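Local coordinates for protein 336aa long hypothetical dTDP-glucose 4,6-dehydratase (PDB 2HUN) that binds NAD in a Rossmann-fold domain and is probably a dTDP-glucose 4,6-dehydratase of the extended short-chain dehydrogenase/reductase family, at residues Phe122-Thr127 and Ala157-Val162; Asn170-Ile175 and Gly234-Ile239; Thr195-Ser200 and Arg325-Thr330. All coordinates share one frame; numbering follows the deposited sequence.

Contact 1 of 3, residues Phe122-Thr127 and Ala157-Val162; sequences FVHVST and ASDMLV. With NAD (nicotinamide-adenine-dinucleotide), chain C.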
loop_
_atom_site.group_PDB
_atom_site.type_symbol
_atom_site.label_atom_id
_atom_site.label_comp_id
_atom_site.label_asym_id
_atom_site.label_seq_id
_atom_site.Cartn_x
_atom_site.Cartn_y
_atom_site.Cartn_z
ATOM N N PHE A 122 3.857 1.400 -18.742
ATOM C CA PHE A 122 2.755 1.063 -17.845
ATOM C C PHE A 122 2.175 2.236 -17.050
ATOM O O PHE A 122 2.907 2.978 -16.406
ATOM C CB PHE A 122 3.246 -0.023 -16.883
ATOM C CG PHE A 122 2.254 -0.417 -15.828
ATOM C CD1 PHE A 122 1.011 -0.944 -16.167
ATOM C CD2 PHE A 122 2.595 -0.324 -14.489
ATOM C CE1 PHE A 122 0.127 -1.378 -15.174
ATOM C CE2 PHE A 122 1.728 -0.750 -13.497
ATOM C CZ PHE A 122 0.489 -1.281 -13.836
ATOM N N VAL A 123 0.857 2.398 -17.115
ATOM C CA VAL A 123 0.174 3.445 -16.366
ATOM C C VAL A 123 -0.820 2.772 -15.424
ATOM O O VAL A 123 -1.737 2.085 -15.867
ATOM C CB VAL A 123 -0.592 4.418 -17.284
ATOM C CG1 VAL A 123 -1.468 5.337 -16.439
ATOM C CG2 VAL A 123 0.392 5.246 -18.112
ATOM N N HIS A 124 -0.613 2.967 -14.126
ATOM C CA HIS A 124 -1.466 2.403 -13.076
ATOM C C HIS A 124 -2.464 3.481 -12.659
ATOM O O HIS A 124 -2.064 4.544 -12.159
ATOM C CB HIS A 124 -0.591 2.006 -11.878
ATOM C CG HIS A 124 -1.344 1.405 -10.732
ATOM N ND1 HIS A 124 -1.901 0.146 -10.782
ATOM C CD2 HIS A 124 -1.588 1.874 -9.486
ATOM C CE1 HIS A 124 -2.450 -0.138 -9.615
ATOM N NE2 HIS A 124 -2.273 0.895 -8.810
ATOM N N VAL A 125 -3.754 3.211 -12.872
ATOM C CA VAL A 125 -4.813 4.156 -12.517
ATOM C C VAL A 125 -5.286 3.929 -11.070
ATOM O O VAL A 125 -5.668 2.818 -10.683
ATOM C CB VAL A 125 -6.019 4.037 -13.486
ATOM C CG1 VAL A 125 -7.069 5.105 -13.153
ATOM C CG2 VAL A 125 -5.546 4.220 -14.920
ATOM N N SER A 126 -5.262 4.992 -10.273
ATOM C CA SER A 126 -5.658 4.888 -8.877
ATOM C C SER A 126 -6.647 5.992 -8.486
ATOM O O SER A 126 -7.126 6.739 -9.349
ATOM C CB SER A 126 -4.405 4.920 -7.989
ATOM O OG SER A 126 -4.688 4.525 -6.660
ATOM N N THR A 127 -6.916 6.117 -7.186
ATOM C CA THR A 127 -7.905 7.075 -6.689
ATOM C C THR A 127 -7.483 8.090 -5.631
ATOM O O THR A 127 -6.551 7.864 -4.854
ATOM C CB THR A 127 -9.117 6.314 -6.118
ATOM O OG1 THR A 127 -10.029 7.235 -5.513
ATOM C CG2 THR A 127 -8.662 5.320 -5.081
ATOM N N ALA A 157 -2.500 -0.224 -1.471
ATOM C CA ALA A 157 -1.550 -1.326 -1.443
ATOM C C ALA A 157 -1.026 -1.597 -2.844
ATOM O O ALA A 157 0.164 -1.870 -3.016
ATOM C CB ALA A 157 -2.207 -2.586 -0.882
ATOM N N SER A 158 -1.903 -1.531 -3.847
ATOM C CA SER A 158 -1.469 -1.773 -5.219
ATOM C C SER A 158 -0.505 -0.678 -5.672
ATOM O O SER A 158 0.465 -0.963 -6.371
ATOM C CB SER A 158 -2.667 -1.886 -6.183
ATOM O OG SER A 158 -3.341 -0.653 -6.371
ATOM N N ASP A 159 -0.758 0.568 -5.275
ATOM C CA ASP A 159 0.147 1.664 -5.641
ATOM C C ASP A 159 1.564 1.352 -5.137
ATOM O O ASP A 159 2.548 1.524 -5.859
ATOM C CB ASP A 159 -0.306 2.994 -5.016
ATOM C CG ASP A 159 -1.534 3.577 -5.686
ATOM O OD1 ASP A 159 -2.097 2.915 -6.577
ATOM O OD2 ASP A 159 -1.939 4.705 -5.318
ATOM N N MET A 160 1.663 0.904 -3.890
ATOM C CA MET A 160 2.957 0.596 -3.295
ATOM C C MET A 160 3.724 -0.473 -4.078
ATOM O O MET A 160 4.945 -0.355 -4.263
ATOM C CB MET A 160 2.788 0.161 -1.825
ATOM C CG MET A 160 2.227 1.243 -0.904
ATOM S SD MET A 160 3.112 2.829 -1.018
ATOM C CE MET A 160 2.158 3.696 -2.202
ATOM N N LEU A 161 3.021 -1.511 -4.536
ATOM C CA LEU A 161 3.679 -2.571 -5.300
ATOM C C LEU A 161 4.235 -1.989 -6.592
ATOM O O LEU A 161 5.361 -2.290 -6.981
ATOM C CB LEU A 161 2.703 -3.709 -5.628
ATOM C CG LEU A 161 2.059 -4.428 -4.440
ATOM C CD1 LEU A 161 1.183 -5.570 -4.948
ATOM C CD2 LEU A 161 3.132 -4.954 -3.510
ATOM N N VAL A 162 3.452 -1.143 -7.252
ATOM C CA VAL A 162 3.911 -0.533 -8.492
ATOM C C VAL A 162 5.187 0.279 -8.280
ATOM O O VAL A 162 6.115 0.193 -9.077
ATOM C CB VAL A 162 2.829 0.374 -9.114
ATOM C CG1 VAL A 162 3.397 1.121 -10.306
ATOM C CG2 VAL A 162 1.651 -0.473 -9.557
HETATM P PA NAD C . -16.076 0.352 -13.197
HETATM O O1A NAD C . -16.555 -0.348 -11.996
HETATM O O2A NAD C . -17.054 1.048 -14.081
HETATM O O5B NAD C . -15.311 -0.729 -14.101
HETATM C C5B NAD C . -14.238 -1.550 -13.616
HETATM C C4B NAD C . -13.936 -2.495 -14.787
HETATM O O4B NAD C . -12.828 -3.357 -14.461
HETATM C C3B NAD C . -15.151 -3.419 -15.092
HETATM O O3B NAD C . -15.396 -3.469 -16.507
HETATM C C2B NAD C . -14.739 -4.756 -14.449
HETATM O O2B NAD C . -15.326 -5.934 -15.003
HETATM C C1B NAD C . -13.217 -4.721 -14.590
HETATM N N9A NAD C . -12.497 -5.520 -13.574
HETATM C C8A NAD C . -12.601 -5.458 -12.233
HETATM N N7A NAD C . -11.776 -6.349 -11.686
HETATM C C5A NAD C . -11.137 -6.988 -12.661
HETATM C C6A NAD C . -10.161 -8.022 -12.714
HETATM N N6A NAD C . -9.659 -8.605 -11.634
HETATM N N1A NAD C . -9.726 -8.433 -13.996
HETATM C C2A NAD C . -10.250 -7.836 -15.153
HETATM N N3A NAD C . -11.171 -6.864 -15.101
HETATM C C4A NAD C . -11.597 -6.455 -13.878
HETATM O O3 NAD C . -15.157 1.513 -12.618
HETATM P PN NAD C . -14.331 2.726 -13.211
HETATM O O1N NAD C . -14.956 3.891 -12.522
HETATM O O2N NAD C . -14.388 2.773 -14.687
HETATM O O5D NAD C . -12.854 2.571 -12.572
HETATM C C5D NAD C . -11.652 2.478 -13.342
HETATM C C4D NAD C . -10.443 2.785 -12.421
HETATM O O4D NAD C . -10.410 4.178 -12.070
HETATM C C3D NAD C . -10.469 1.970 -11.121
HETATM O O3D NAD C . -9.127 1.480 -10.862
HETATM C C2D NAD C . -10.929 3.004 -10.056
HETATM O O2D NAD C . -10.385 2.666 -8.777
HETATM C C1D NAD C . -10.387 4.301 -10.635
HETATM N N1N NAD C . -11.130 5.518 -10.249
HETATM C C2N NAD C . -12.474 5.772 -10.686
HETATM C C3N NAD C . -13.105 6.962 -10.284
HETATM C C7N NAD C . -14.546 7.306 -10.726
HETATM O O7N NAD C . -14.985 8.439 -10.491
HETATM N N7N NAD C . -15.272 6.394 -11.359
HETATM C C4N NAD C . -12.421 7.889 -9.457
HETATM C C5N NAD C . -11.102 7.621 -9.035
HETATM C C6N NAD C . -10.444 6.442 -9.424
#
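His124 NE2 donates a hydrogen bond to Ser158 OG at 3.1 Å, and the acceptor lies 8° from the imidazole plane, so the N-H is used at the ring edge. Asp159 reaches the same edge: its OD1 stands 3.0 Å from His124 NE2, with the carboxylate plane nearly perpendicular to the ring. One face of the imidazole is taken by Val162, whose CG2 sits 3.8 Å from the ring centroid and 14° off the normal, a CH-pi contact. That methyl is shared with Phe122, since CE2 of the phenyl edge comes within 4.0 Å of Val162 CG2. Further along the strand, Ser126 OG faces the carboxylate and is equidistant, at 3.1 Å, from Asp159 OD1 and OD2; its single proton can serve either oxygen.

In the second shell, Ser158 OG, set between its backbone N and carbonyl carbon, bonds back to the carbonyl of Lys155, one turn earlier. Asp159 OD2 forms a salt bridge with Arg177, which would be expected to favour the charged carboxylate and probably restrains its rotation. His81 meets the His124 ring.

The strand's end also lines the cofactor site: Ser126 O is 3.3 Å from NAD C6N on the nicotinamide ring, and Tyr151 and Lys155, from the start of the same helix, hydrogen-bond NAD. The strand and helix axes run 149° apart, close to antiparallel, 9.5 Å from each other. Strand 121-127 lies between strands 78-81 and 172-182 of the Rossmann sheet, parallel to both; helix 150-168 packs on it beside helix 96-116, which touches Phe122, His124 and Ser158, while Ala157, Met160 and Leu161 meet the second subunit.

Contact 2 of 3, residues Asn170-Ile175 and Gly234-Ile239; sequences NLNASI and GESREI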
loop_
_atom_site.group_PDB
_atom_site.type_symbol
_atom_site.label_atom_id
_atom_site.label_comp_id
_atom_site.label_asym_id
_atom_site.label_seq_id
_atom_site.Cartn_x
_atom_site.Cartn_y
_atom_site.Cartn_z
ATOM N N ASN A 170 13.526 -1.822 -12.878
ATOM C CA ASN A 170 13.687 -0.721 -13.819
ATOM C C ASN A 170 12.593 -0.633 -14.870
ATOM O O ASN A 170 12.870 -0.518 -16.065
ATOM C CB ASN A 170 15.049 -0.815 -14.509
ATOM C CG ASN A 170 16.192 -0.568 -13.554
ATOM O OD1 ASN A 170 16.270 0.492 -12.927
ATOM N ND2 ASN A 170 17.085 -1.543 -13.428
ATOM N N LEU A 171 11.345 -0.658 -14.421
ATOM C CA LEU A 171 10.216 -0.573 -15.328
ATOM C C LEU A 171 9.961 0.876 -15.743
ATOM O O LEU A 171 10.535 1.807 -15.176
ATOM C CB LEU A 171 8.971 -1.142 -14.648
ATOM C CG LEU A 171 9.121 -2.550 -14.067
ATOM C CD1 LEU A 171 7.796 -2.995 -13.488
ATOM C CD2 LEU A 171 9.580 -3.518 -15.149
ATOM N N ASN A 172 9.109 1.053 -16.748
ATOM C CA ASN A 172 8.731 2.374 -17.238
ATOM C C ASN A 172 7.273 2.500 -16.821
ATOM O O ASN A 172 6.371 2.274 -17.626
ATOM C CB ASN A 172 8.833 2.438 -18.765
ATOM C CG ASN A 172 8.634 3.842 -19.306
ATOM O OD1 ASN A 172 8.090 4.713 -18.625
ATOM N ND2 ASN A 172 9.066 4.065 -20.544
ATOM N N ALA A 173 7.047 2.856 -15.559
ATOM C CA ALA A 173 5.695 2.950 -15.038
ATOM C C ALA A 173 5.388 4.199 -14.228
ATOM O O ALA A 173 6.221 4.671 -13.461
ATOM C CB ALA A 173 5.402 1.720 -14.196
ATOM N N SER A 174 4.182 4.725 -14.413
ATOM C CA SER A 174 3.713 5.893 -13.671
ATOM C C SER A 174 2.368 5.528 -13.047
ATOM O O SER A 174 1.731 4.559 -13.458
ATOM C CB SER A 174 3.524 7.106 -14.584
ATOM O OG SER A 174 4.756 7.563 -15.103
ATOM N N ILE A 175 1.952 6.306 -12.053
ATOM C CA ILE A 175 0.686 6.090 -11.365
ATOM C C ILE A 175 -0.139 7.367 -11.467
ATOM O O ILE A 175 0.402 8.470 -11.366
ATOM C CB ILE A 175 0.903 5.795 -9.858
ATOM C CG1 ILE A 175 1.644 4.470 -9.668
ATOM C CG2 ILE A 175 -0.436 5.772 -9.128
ATOM C CD1 ILE A 175 2.114 4.248 -8.234
ATOM N N GLY A 234 4.629 11.016 -19.256
ATOM C CA GLY A 234 4.885 10.841 -17.837
ATOM C C GLY A 234 6.203 10.148 -17.536
ATOM O O GLY A 234 6.619 9.238 -18.258
ATOM N N GLU A 235 6.856 10.561 -16.455
ATOM C CA GLU A 235 8.138 9.983 -16.070
ATOM C C GLU A 235 7.938 8.755 -15.193
ATOM O O GLU A 235 7.024 8.712 -14.371
ATOM C CB GLU A 235 8.972 11.031 -15.336
ATOM C CG GLU A 235 8.954 12.383 -16.031
ATOM C CD GLU A 235 9.764 13.435 -15.301
ATOM O OE1 GLU A 235 9.611 13.568 -14.065
ATOM O OE2 GLU A 235 10.550 14.139 -15.970
ATOM N N SER A 236 8.797 7.758 -15.372
ATOM C CA SER A 236 8.707 6.527 -14.604
ATOM C C SER A 236 8.963 6.798 -13.127
ATOM O O SER A 236 9.694 7.722 -12.786
ATOM C CB SER A 236 9.721 5.507 -15.130
ATOM O OG SER A 236 9.557 4.249 -14.499
ATOM N N ARG A 237 8.352 5.992 -12.261
ATOM C CA ARG A 237 8.513 6.129 -10.814
ATOM C C ARG A 237 7.766 7.334 -10.241
ATOM O O ARG A 237 7.878 7.622 -9.050
ATOM C CB ARG A 237 10.001 6.247 -10.453
ATOM C CG ARG A 237 10.857 5.159 -11.076
ATOM C CD ARG A 237 12.342 5.272 -10.730
ATOM N NE ARG A 237 13.073 4.130 -11.277
ATOM C CZ ARG A 237 14.306 3.780 -10.925
ATOM N NH1 ARG A 237 14.967 4.486 -10.017
ATOM N NH2 ARG A 237 14.877 2.714 -11.474
ATOM N N GLU A 238 7.001 8.030 -11.076
ATOM C CA GLU A 238 6.263 9.211 -10.621
ATOM C C GLU A 238 4.749 9.030 -10.510
ATOM O O GLU A 238 4.125 8.348 -11.322
ATOM C CB GLU A 238 6.519 10.400 -11.552
ATOM C CG GLU A 238 7.954 10.894 -11.629
ATOM C CD GLU A 238 8.465 11.444 -10.309
ATOM O OE1 GLU A 238 7.636 11.768 -9.434
ATOM O OE2 GLU A 238 9.699 11.568 -10.151
ATOM N N ILE A 239 4.167 9.662 -9.495
ATOM C CA ILE A 239 2.729 9.628 -9.293
ATOM C C ILE A 239 2.186 10.978 -9.770
ATOM O O ILE A 239 2.814 12.026 -9.551
ATOM C CB ILE A 239 2.363 9.425 -7.805
ATOM C CG1 ILE A 239 2.924 8.089 -7.305
ATOM C CG2 ILE A 239 0.841 9.454 -7.630
ATOM C CD1 ILE A 239 2.566 7.781 -5.862
HETATM O O HOH W 1 12.662 2.523 -13.527
HETATM O O HOH W 2 8.616 7.422 -19.400
#
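Ile175 and Ile239 form a parallel beta bridge, Ile175 N donating to Glu238 O with an N-H...O angle of 166°, while Ala173 O accepts from Arg237 N at 2.8 Å. Ser236 supplies through its side chain what the backbone does not: its OG donates to Leu171 O at 2.7 Å and accepts from Ala173 N at 3.1 Å. With OG anti to the backbone N (chi1 -174°), the hydroxyl reaches between these two groups. From the other segment, Ser174 OG donates to Glu235 O at 2.6 Å, approaching from above the carbonyl plane, 62° out of it; Arg121 is a further partner of this hydroxyl.

The loop follows helix 220-233 and turns through a type II beta turn, Glu235 to Glu238, into strand 239-242, which joins strand 172-182 in the Rossmann sheet. Ile175 and Ile239 lie side by side and point the same way, with Ile175 CB 4.0 Å from Ile239 CG1; helix 150-168 meets Ile175 through Val162.

Toward the surface, water takes over. One molecule accepts from Arg237 NE and donates to Leu171 O. Asn170 OD1 lies in plane at the guanidinium edge, 3.0 Å from Arg237 NH2 but too poorly angled for a hydrogen bond. A second water donates to both Asn172 OD1 and Gly234 O.

Contact 3 of 3, residues Thr195-Ser200 and Arg325-Thr330; sequences TIIRAS and RILHPT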
loop_
_atom_site.group_PDB
_atom_site.type_symbol
_atom_site.label_atom_id
_atom_site.label_comp_id
_atom_site.label_asym_id
_atom_site.label_seq_id
_atom_site.Cartn_x
_atom_site.Cartn_y
_atom_site.Cartn_z
ATOM N N THR A 195 -29.476 12.107 -11.191
ATOM C CA THR A 195 -30.128 13.409 -11.200
ATOM C C THR A 195 -30.709 13.756 -12.571
ATOM O O THR A 195 -31.856 14.193 -12.666
ATOM C CB THR A 195 -29.154 14.527 -10.774
ATOM O OG1 THR A 195 -28.665 14.258 -9.453
ATOM C CG2 THR A 195 -29.857 15.880 -10.774
ATOM N N ILE A 196 -29.923 13.567 -13.628
ATOM C CA ILE A 196 -30.381 13.869 -14.983
ATOM C C ILE A 196 -31.598 13.019 -15.344
ATOM O O ILE A 196 -32.620 13.538 -15.795
ATOM C CB ILE A 196 -29.273 13.602 -16.021
ATOM C CG1 ILE A 196 -28.104 14.567 -15.799
ATOM C CG2 ILE A 196 -29.829 13.763 -17.427
ATOM C CD1 ILE A 196 -26.868 14.211 -16.586
ATOM N N ILE A 197 -31.473 11.710 -15.149
ATOM C CA ILE A 197 -32.551 10.778 -15.445
ATOM C C ILE A 197 -33.846 11.132 -14.706
ATOM O O ILE A 197 -34.899 11.310 -15.325
ATOM C CB ILE A 197 -32.132 9.337 -15.080
ATOM C CG1 ILE A 197 -31.051 8.859 -16.057
ATOM C CG2 ILE A 197 -33.344 8.411 -15.100
ATOM C CD1 ILE A 197 -30.444 7.516 -15.707
ATOM N N ARG A 198 -33.767 11.235 -13.385
ATOM C CA ARG A 198 -34.941 11.564 -12.586
ATOM C C ARG A 198 -35.563 12.910 -12.955
ATOM O O ARG A 198 -36.783 13.029 -13.027
ATOM C CB ARG A 198 -34.591 11.548 -11.095
ATOM C CG ARG A 198 -34.359 10.151 -10.528
ATOM C CD ARG A 198 -33.927 10.210 -9.062
ATOM N NE ARG A 198 -34.985 10.698 -8.178
ATOM C CZ ARG A 198 -35.990 9.953 -7.724
ATOM N NH1 ARG A 198 -36.081 8.671 -8.066
ATOM N NH2 ARG A 198 -36.906 10.490 -6.928
ATOM N N ALA A 199 -34.731 13.919 -13.195
ATOM C CA ALA A 199 -35.237 15.239 -13.546
ATOM C C ALA A 199 -35.967 15.213 -14.887
ATOM O O ALA A 199 -36.986 15.881 -15.059
ATOM C CB ALA A 199 -34.096 16.248 -13.589
ATOM N N SER A 200 -35.445 14.447 -15.840
ATOM C CA SER A 200 -36.080 14.360 -17.150
ATOM C C SER A 200 -37.436 13.665 -17.021
ATOM O O SER A 200 -38.267 13.736 -17.927
ATOM C CB SER A 200 -35.198 13.580 -18.129
ATOM O OG SER A 200 -35.178 12.197 -17.811
ATOM N N ARG A 325 -35.526 1.721 -7.149
ATOM C CA ARG A 325 -34.966 2.668 -6.200
ATOM C C ARG A 325 -34.690 4.010 -6.893
ATOM O O ARG A 325 -34.794 5.087 -6.318
ATOM C CB ARG A 325 -33.635 2.055 -5.758
ATOM C CG ARG A 325 -33.082 2.615 -4.446
ATOM C CD ARG A 325 -32.196 1.583 -3.741
ATOM N NE ARG A 325 -32.570 0.227 -4.166
ATOM C CZ ARG A 325 -31.842 -0.817 -3.718
ATOM N NH1 ARG A 325 -30.814 -0.625 -2.910
ATOM N NH2 ARG A 325 -32.183 -2.057 -4.086
ATOM N N ILE A 326 -34.273 3.882 -8.172
ATOM C CA ILE A 326 -33.808 5.032 -8.941
ATOM C C ILE A 326 -34.970 5.834 -9.535
ATOM O O ILE A 326 -34.913 7.050 -9.664
ATOM C CB ILE A 326 -32.873 4.507 -10.037
ATOM C CG1 ILE A 326 -31.578 3.992 -9.415
ATOM C CG2 ILE A 326 -32.515 5.633 -11.022
ATOM C CD1 ILE A 326 -30.738 3.171 -10.401
ATOM N N LEU A 327 -36.029 5.113 -9.952
ATOM C CA LEU A 327 -37.189 5.808 -10.519
ATOM C C LEU A 327 -38.310 6.027 -9.497
ATOM O O LEU A 327 -39.377 6.549 -9.795
ATOM C CB LEU A 327 -37.718 4.978 -11.690
ATOM C CG LEU A 327 -36.731 4.878 -12.855
ATOM C CD1 LEU A 327 -37.433 4.654 -14.197
ATOM C CD2 LEU A 327 -35.875 6.133 -13.022
ATOM N N HIS A 328 -38.051 5.583 -8.272
ATOM C CA HIS A 328 -39.036 5.674 -7.197
ATOM C C HIS A 328 -39.387 7.140 -6.899
ATOM O O HIS A 328 -38.512 7.998 -6.849
ATOM C CB HIS A 328 -38.475 5.014 -5.932
ATOM C CG HIS A 328 -39.524 4.594 -4.948
ATOM N ND1 HIS A 328 -40.290 5.499 -4.246
ATOM C CD2 HIS A 328 -39.927 3.366 -4.543
ATOM C CE1 HIS A 328 -41.119 4.848 -3.450
ATOM N NE2 HIS A 328 -40.919 3.552 -3.610
ATOM N N PRO A 329 -40.676 7.439 -6.685
ATOM C CA PRO A 329 -41.138 8.807 -6.400
ATOM C C PRO A 329 -40.548 9.383 -5.104
ATOM O O PRO A 329 -40.194 10.563 -5.035
ATOM C CB PRO A 329 -42.655 8.657 -6.280
ATOM C CG PRO A 329 -42.968 7.345 -6.928
ATOM C CD PRO A 329 -41.793 6.480 -6.651
ATOM N N THR A 330 -40.472 8.529 -4.080
ATOM C CA THR A 330 -39.971 8.898 -2.747
ATOM C C THR A 330 -38.915 7.911 -2.237
ATOM O O THR A 330 -39.131 7.223 -1.237
ATOM C CB THR A 330 -41.118 8.895 -1.708
ATOM O OG1 THR A 330 -41.598 7.556 -1.528
ATOM C CG2 THR A 330 -42.269 9.767 -2.175
#
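His328 O is gripped by two nitrogens of one guanidinium: Arg198 NH1 donates to it at 2.8 Å and Arg198 NH2 at 3.0 Å, an end-on fork with the oxygen 4° from the guanidinium plane. The NH2 approach is nearly linear with the carbonyl, C=O...N 167°, whereas NH1 comes in more obliquely. NH1 then spends its other hydrogen on Ile326 O, 2.6 Å away; this oxygen too lies near the guanidinium plane, although NH1 stands above the plane of the Ile326 carbonyl. A bend at chi3 (67°) brings the guanidinium back to these carbonyls, and Arg198 CG lies 3.3 Å from Ile326 O.

Helix 191-200 is thereby joined to the irregular C-terminal segment 325-330 largely by one side chain whose NH1 and NH2 bind backbone carbonyls. Both lie beyond the Rossmann core, probably in the substrate-binding domain as in relatives of the extended short-chain family. Arg198 NH2 has a further acceptor in Lys204 O. An alanine in place of Arg198 is likely to leave the Ile326 and His328 carbonyls without their donors and the C-terminal segment freer to shift from the helix.

Beside the polar bonds, Ile197 CG2 meets Leu327 CD2 at 4.0 Å, the two side chains crossing at about a right angle. Within the loop, Thr330 N donates to His328 ND1 in the imidazole plane and probably restrains the ring's rotation.

Contacts 1 and 2 belong to one sheet, their centres about 10 Å apart: strands 121-127 and 172-182 are neighbours, joined by backbone bonds such as Phe122 N to Asn172 O at 2.9 Å. Contact 1 is wholly buried and relies on side chains, polar toward the cofactor and apolar at Phe122. Contact 2, partly buried, depends mainly on backbone and serine hydroxyls, with waters at its outer end. Contact 3 is also partly buried but lies on the other side of the chain's centre, about 36 Å from contact 1 and about 43 Å from contact 2 between centres. Away from the annotated sites, it pairs one charged side chain with loop carbonyls.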